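PDB 4HBZ: putative phosphohistidine phosphatase, SixA from Nakamurella multipartita, which probably acts as a phosphohistidine phosphatase of the histidine phosphatase superfamily, removing phosphate groups from phosphorylated substrates. Local coordinates for residues A[103-108]-A[115-120]. Residues are numbered along the deposited sequence; the frame is centred on the assembly and turned at random.
Sequences AEVAAV and VLVVGH
Four valines meet here through their methyl branches: Val105 of helix 98-106 and Val108, in the loop that follows, pack on Val115 and Val117 of strand 114-119. The flat group beside them is the side chain of Trp168, from a loop, which touches Val105, Val108 and Val115. Val105 and Val117 cross at about a right angle, with Val105 CG2 3.6 Å from Val117 CG2. Both valines hold CG1 anti to the backbone N (chi1 174° in Val105), leaving CG2 beside that nitrogen as the branch that reaches the other segment. The second pair meets tip to tip: Val108 CG2 lies 4.0 Å from Val115 CG2, a looser fit. Here chi1 of Val108 is -58°, which sets CG2 between the backbone N and the carbonyl carbon and makes it the branch that comes nearest the strand.

Val115 and Val117 share one face of the strand, while Leu116 between them points to the other. The helix is part of a beta-alpha-beta crossover that leaves strand 86-90, passes over strand 65-69, where Val108 touches Val65 and Val67, and returns in strand 114-119. Just beyond the strand, the ring of His120 meets that of His27, consistent with the paired histidines of this superfamily's active site. With all four valines buried and no hydrogen bond between the segments, helix 98-106 and the loop after it are held against the sheet here by dispersion and the hydrophobic effect.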
ATOM      1  N   ALA A 103       2.337  -0.186  12.237  1.00 12.77           N
ATOM      2  CA  ALA A 103       1.788   0.527  13.369  1.00 13.97           C
ATOM      3  C   ALA A 103       0.787   1.568  12.949  1.00 13.75           C
ATOM      4  O   ALA A 103      -0.210   1.790  13.653  1.00 14.97           O
ATOM      5  CB  ALA A 103       2.903   1.153  14.183  1.00 14.86           C
ATOM      6  N   GLU A 104       1.037   2.256  11.842  1.00 13.74           N
ATOM      7  CA  GLU A 104       0.089   3.263  11.379  1.00 14.30           C
ATOM      8  C   GLU A 104      -1.180   2.602  10.810  1.00 13.93           C
ATOM      9  O   GLU A 104      -2.274   3.095  11.075  1.00 14.07           O
ATOM     10  CB  GLU A 104       0.692   4.149  10.306  1.00 15.58           C
ATOM     11  CG  GLU A 104       1.792   5.044  10.822  1.00 17.18           C
ATOM     12  CD  GLU A 104       1.344   6.015  11.893  1.00 19.62           C
ATOM     13  OE1 GLU A 104       0.178   6.456  11.907  1.00 20.15           O
ATOM     14  OE2 GLU A 104       2.211   6.354  12.724  1.00 24.72           O
ATOM     15  N   VAL A 105      -1.050   1.499  10.053  1.00 13.10           N
ATOM     16  CA  VAL A 105      -2.250   0.766   9.586  1.00 13.45           C
ATOM     17  C   VAL A 105      -3.053   0.270  10.788  1.00 14.37           C
ATOM     18  O   VAL A 105      -4.285   0.346  10.817  1.00 14.41           O
ATOM     19  CB  VAL A 105      -1.881  -0.349   8.625  1.00 14.14           C
ATOM     20  CG1 VAL A 105      -3.126  -1.148   8.301  1.00 14.44           C
ATOM     21  CG2 VAL A 105      -1.268   0.248   7.363  1.00 13.31           C
ATOM     22  N   ALA A 106      -2.356  -0.179  11.811  1.00 15.20           N
ATOM     23  CA  ALA A 106      -3.052  -0.680  13.001  1.00 16.46           C
ATOM     24  C   ALA A 106      -3.883   0.326  13.730  1.00 16.18           C
ATOM     25  O   ALA A 106      -4.825  -0.012  14.460  1.00 17.87           O
ATOM     26  CB  ALA A 106      -2.036  -1.233  13.979  1.00 16.71           C
ATOM     27  N   ALA A 107      -3.585   1.608  13.562  1.00 14.55           N
ATOM     28  CA  ALA A 107      -4.249   2.693  14.223  1.00 15.30           C
ATOM     29  C   ALA A 107      -5.493   3.271  13.479  1.00 14.84           C
ATOM     30  O   ALA A 107      -6.167   4.152  14.036  1.00 17.14           O
ATOM     31  CB  ALA A 107      -3.233   3.819  14.534  1.00 15.15           C
ATOM     32  N   VAL A 108      -5.758   2.803  12.250  1.00 13.68           N
ATOM     33  CA  VAL A 108      -6.894   3.325  11.488  1.00 13.89           C
ATOM     34  C   VAL A 108      -8.210   2.960  12.189  1.00 14.53           C
ATOM     35  O   VAL A 108      -8.276   2.032  13.034  1.00 14.60           O
ATOM     36  CB  VAL A 108      -6.945   2.786  10.023  1.00 13.35           C
ATOM     37  CG1 VAL A 108      -5.651   3.159   9.328  1.00 13.22           C
ATOM     38  CG2 VAL A 108      -7.275   1.334   9.940  1.00 13.20           C
ATOM     39  N   VAL A 115      -8.273  -0.085   3.210  1.00 10.82           N
ATOM     40  CA  VAL A 115      -7.196   0.867   3.547  1.00 10.83           C
ATOM     41  C   VAL A 115      -6.163   0.946   2.452  1.00 10.95           C
ATOM     42  O   VAL A 115      -5.716  -0.067   1.971  1.00 11.88           O
ATOM     43  CB  VAL A 115      -6.531   0.502   4.884  1.00 11.17           C
ATOM     44  CG1 VAL A 115      -5.360   1.388   5.169  1.00 11.30           C
ATOM     45  CG2 VAL A 115      -7.531   0.528   6.026  1.00 11.76           C
ATOM     46  N   LEU A 116      -5.805   2.168   2.056  1.00 10.55           N
ATOM     47  CA  LEU A 116      -4.745   2.422   1.104  1.00 10.55           C
ATOM     48  C   LEU A 116      -3.558   3.045   1.839  1.00 10.96           C
ATOM     49  O   LEU A 116      -3.741   4.022   2.566  1.00 11.63           O
ATOM     50  CB  LEU A 116      -5.279   3.402   0.055  1.00 11.35           C
ATOM     51  CG  LEU A 116      -4.236   3.950  -0.944  1.00 10.98           C
ATOM     52  CD1 LEU A 116      -3.574   2.846  -1.781  1.00 10.66           C
ATOM     53  CD2 LEU A 116      -4.855   5.006  -1.876  1.00 12.45           C
ATOM     54  N   VAL A 117      -2.379   2.546   1.554  1.00 10.20           N
ATOM     55  CA  VAL A 117      -1.120   3.094   2.049  1.00 10.40           C
ATOM     56  C   VAL A 117      -0.332   3.620   0.869  1.00 10.82           C
ATOM     57  O   VAL A 117      -0.120   2.873  -0.066  1.00 11.11           O
ATOM     58  CB  VAL A 117      -0.289   2.046   2.797  1.00 10.80           C
ATOM     59  CG1 VAL A 117       1.045   2.598   3.311  1.00 12.05           C
ATOM     60  CG2 VAL A 117      -1.096   1.421   3.953  1.00 12.72           C
ATOM     61  N   VAL A 118       0.101   4.888   0.884  1.00 10.48           N
ATOM     62  CA  VAL A 118       0.911   5.451  -0.181  1.00 10.87           C
ATOM     63  C   VAL A 118       2.259   5.832   0.420  1.00 10.66           C
ATOM     64  O   VAL A 118       2.372   6.721   1.262  1.00 11.07           O
ATOM     65  CB  VAL A 118       0.213   6.668  -0.828  1.00 11.10           C
ATOM     66  CG1 VAL A 118       1.021   7.131  -2.039  1.00 12.01           C
ATOM     67  CG2 VAL A 118      -1.240   6.326  -1.268  1.00 11.83           C
ATOM     68  N   GLY A 119       3.261   5.077   0.027  1.00 10.06           N
ATOM     69  CA  GLY A 119       4.583   5.295   0.573  1.00 10.20           C
ATOM     70  C   GLY A 119       5.708   5.058  -0.403  1.00 10.40           C
ATOM     71  O   GLY A 119       5.584   5.267  -1.604  1.00 11.01           O
ATOM     72  N   HIS A 120       6.855   4.624   0.143  1.00 10.97           N
ATOM     73  CA  HIS A 120       8.099   4.555  -0.591  1.00 10.51           C
ATOM     74  C   HIS A 120       8.672   3.133  -0.588  1.00 10.60           C
ATOM     75  O   HIS A 120       8.491   2.389   0.396  1.00 11.26           O
ATOM     76  CB  HIS A 120       9.168   5.446   0.105  1.00 10.60           C
ATOM     77  CG  HIS A 120       8.739   6.873   0.299  1.00 10.75           C
ATOM     78  ND1 HIS A 120       9.052   7.848  -0.621  1.00 12.19           N
ATOM     79  CD2 HIS A 120       7.943   7.462   1.230  1.00 12.48           C
ATOM     80  CE1 HIS A 120       8.488   8.997  -0.241  1.00 13.17           C
ATOM     81  NE2 HIS A 120       7.830   8.790   0.883  1.00 12.59           N
TER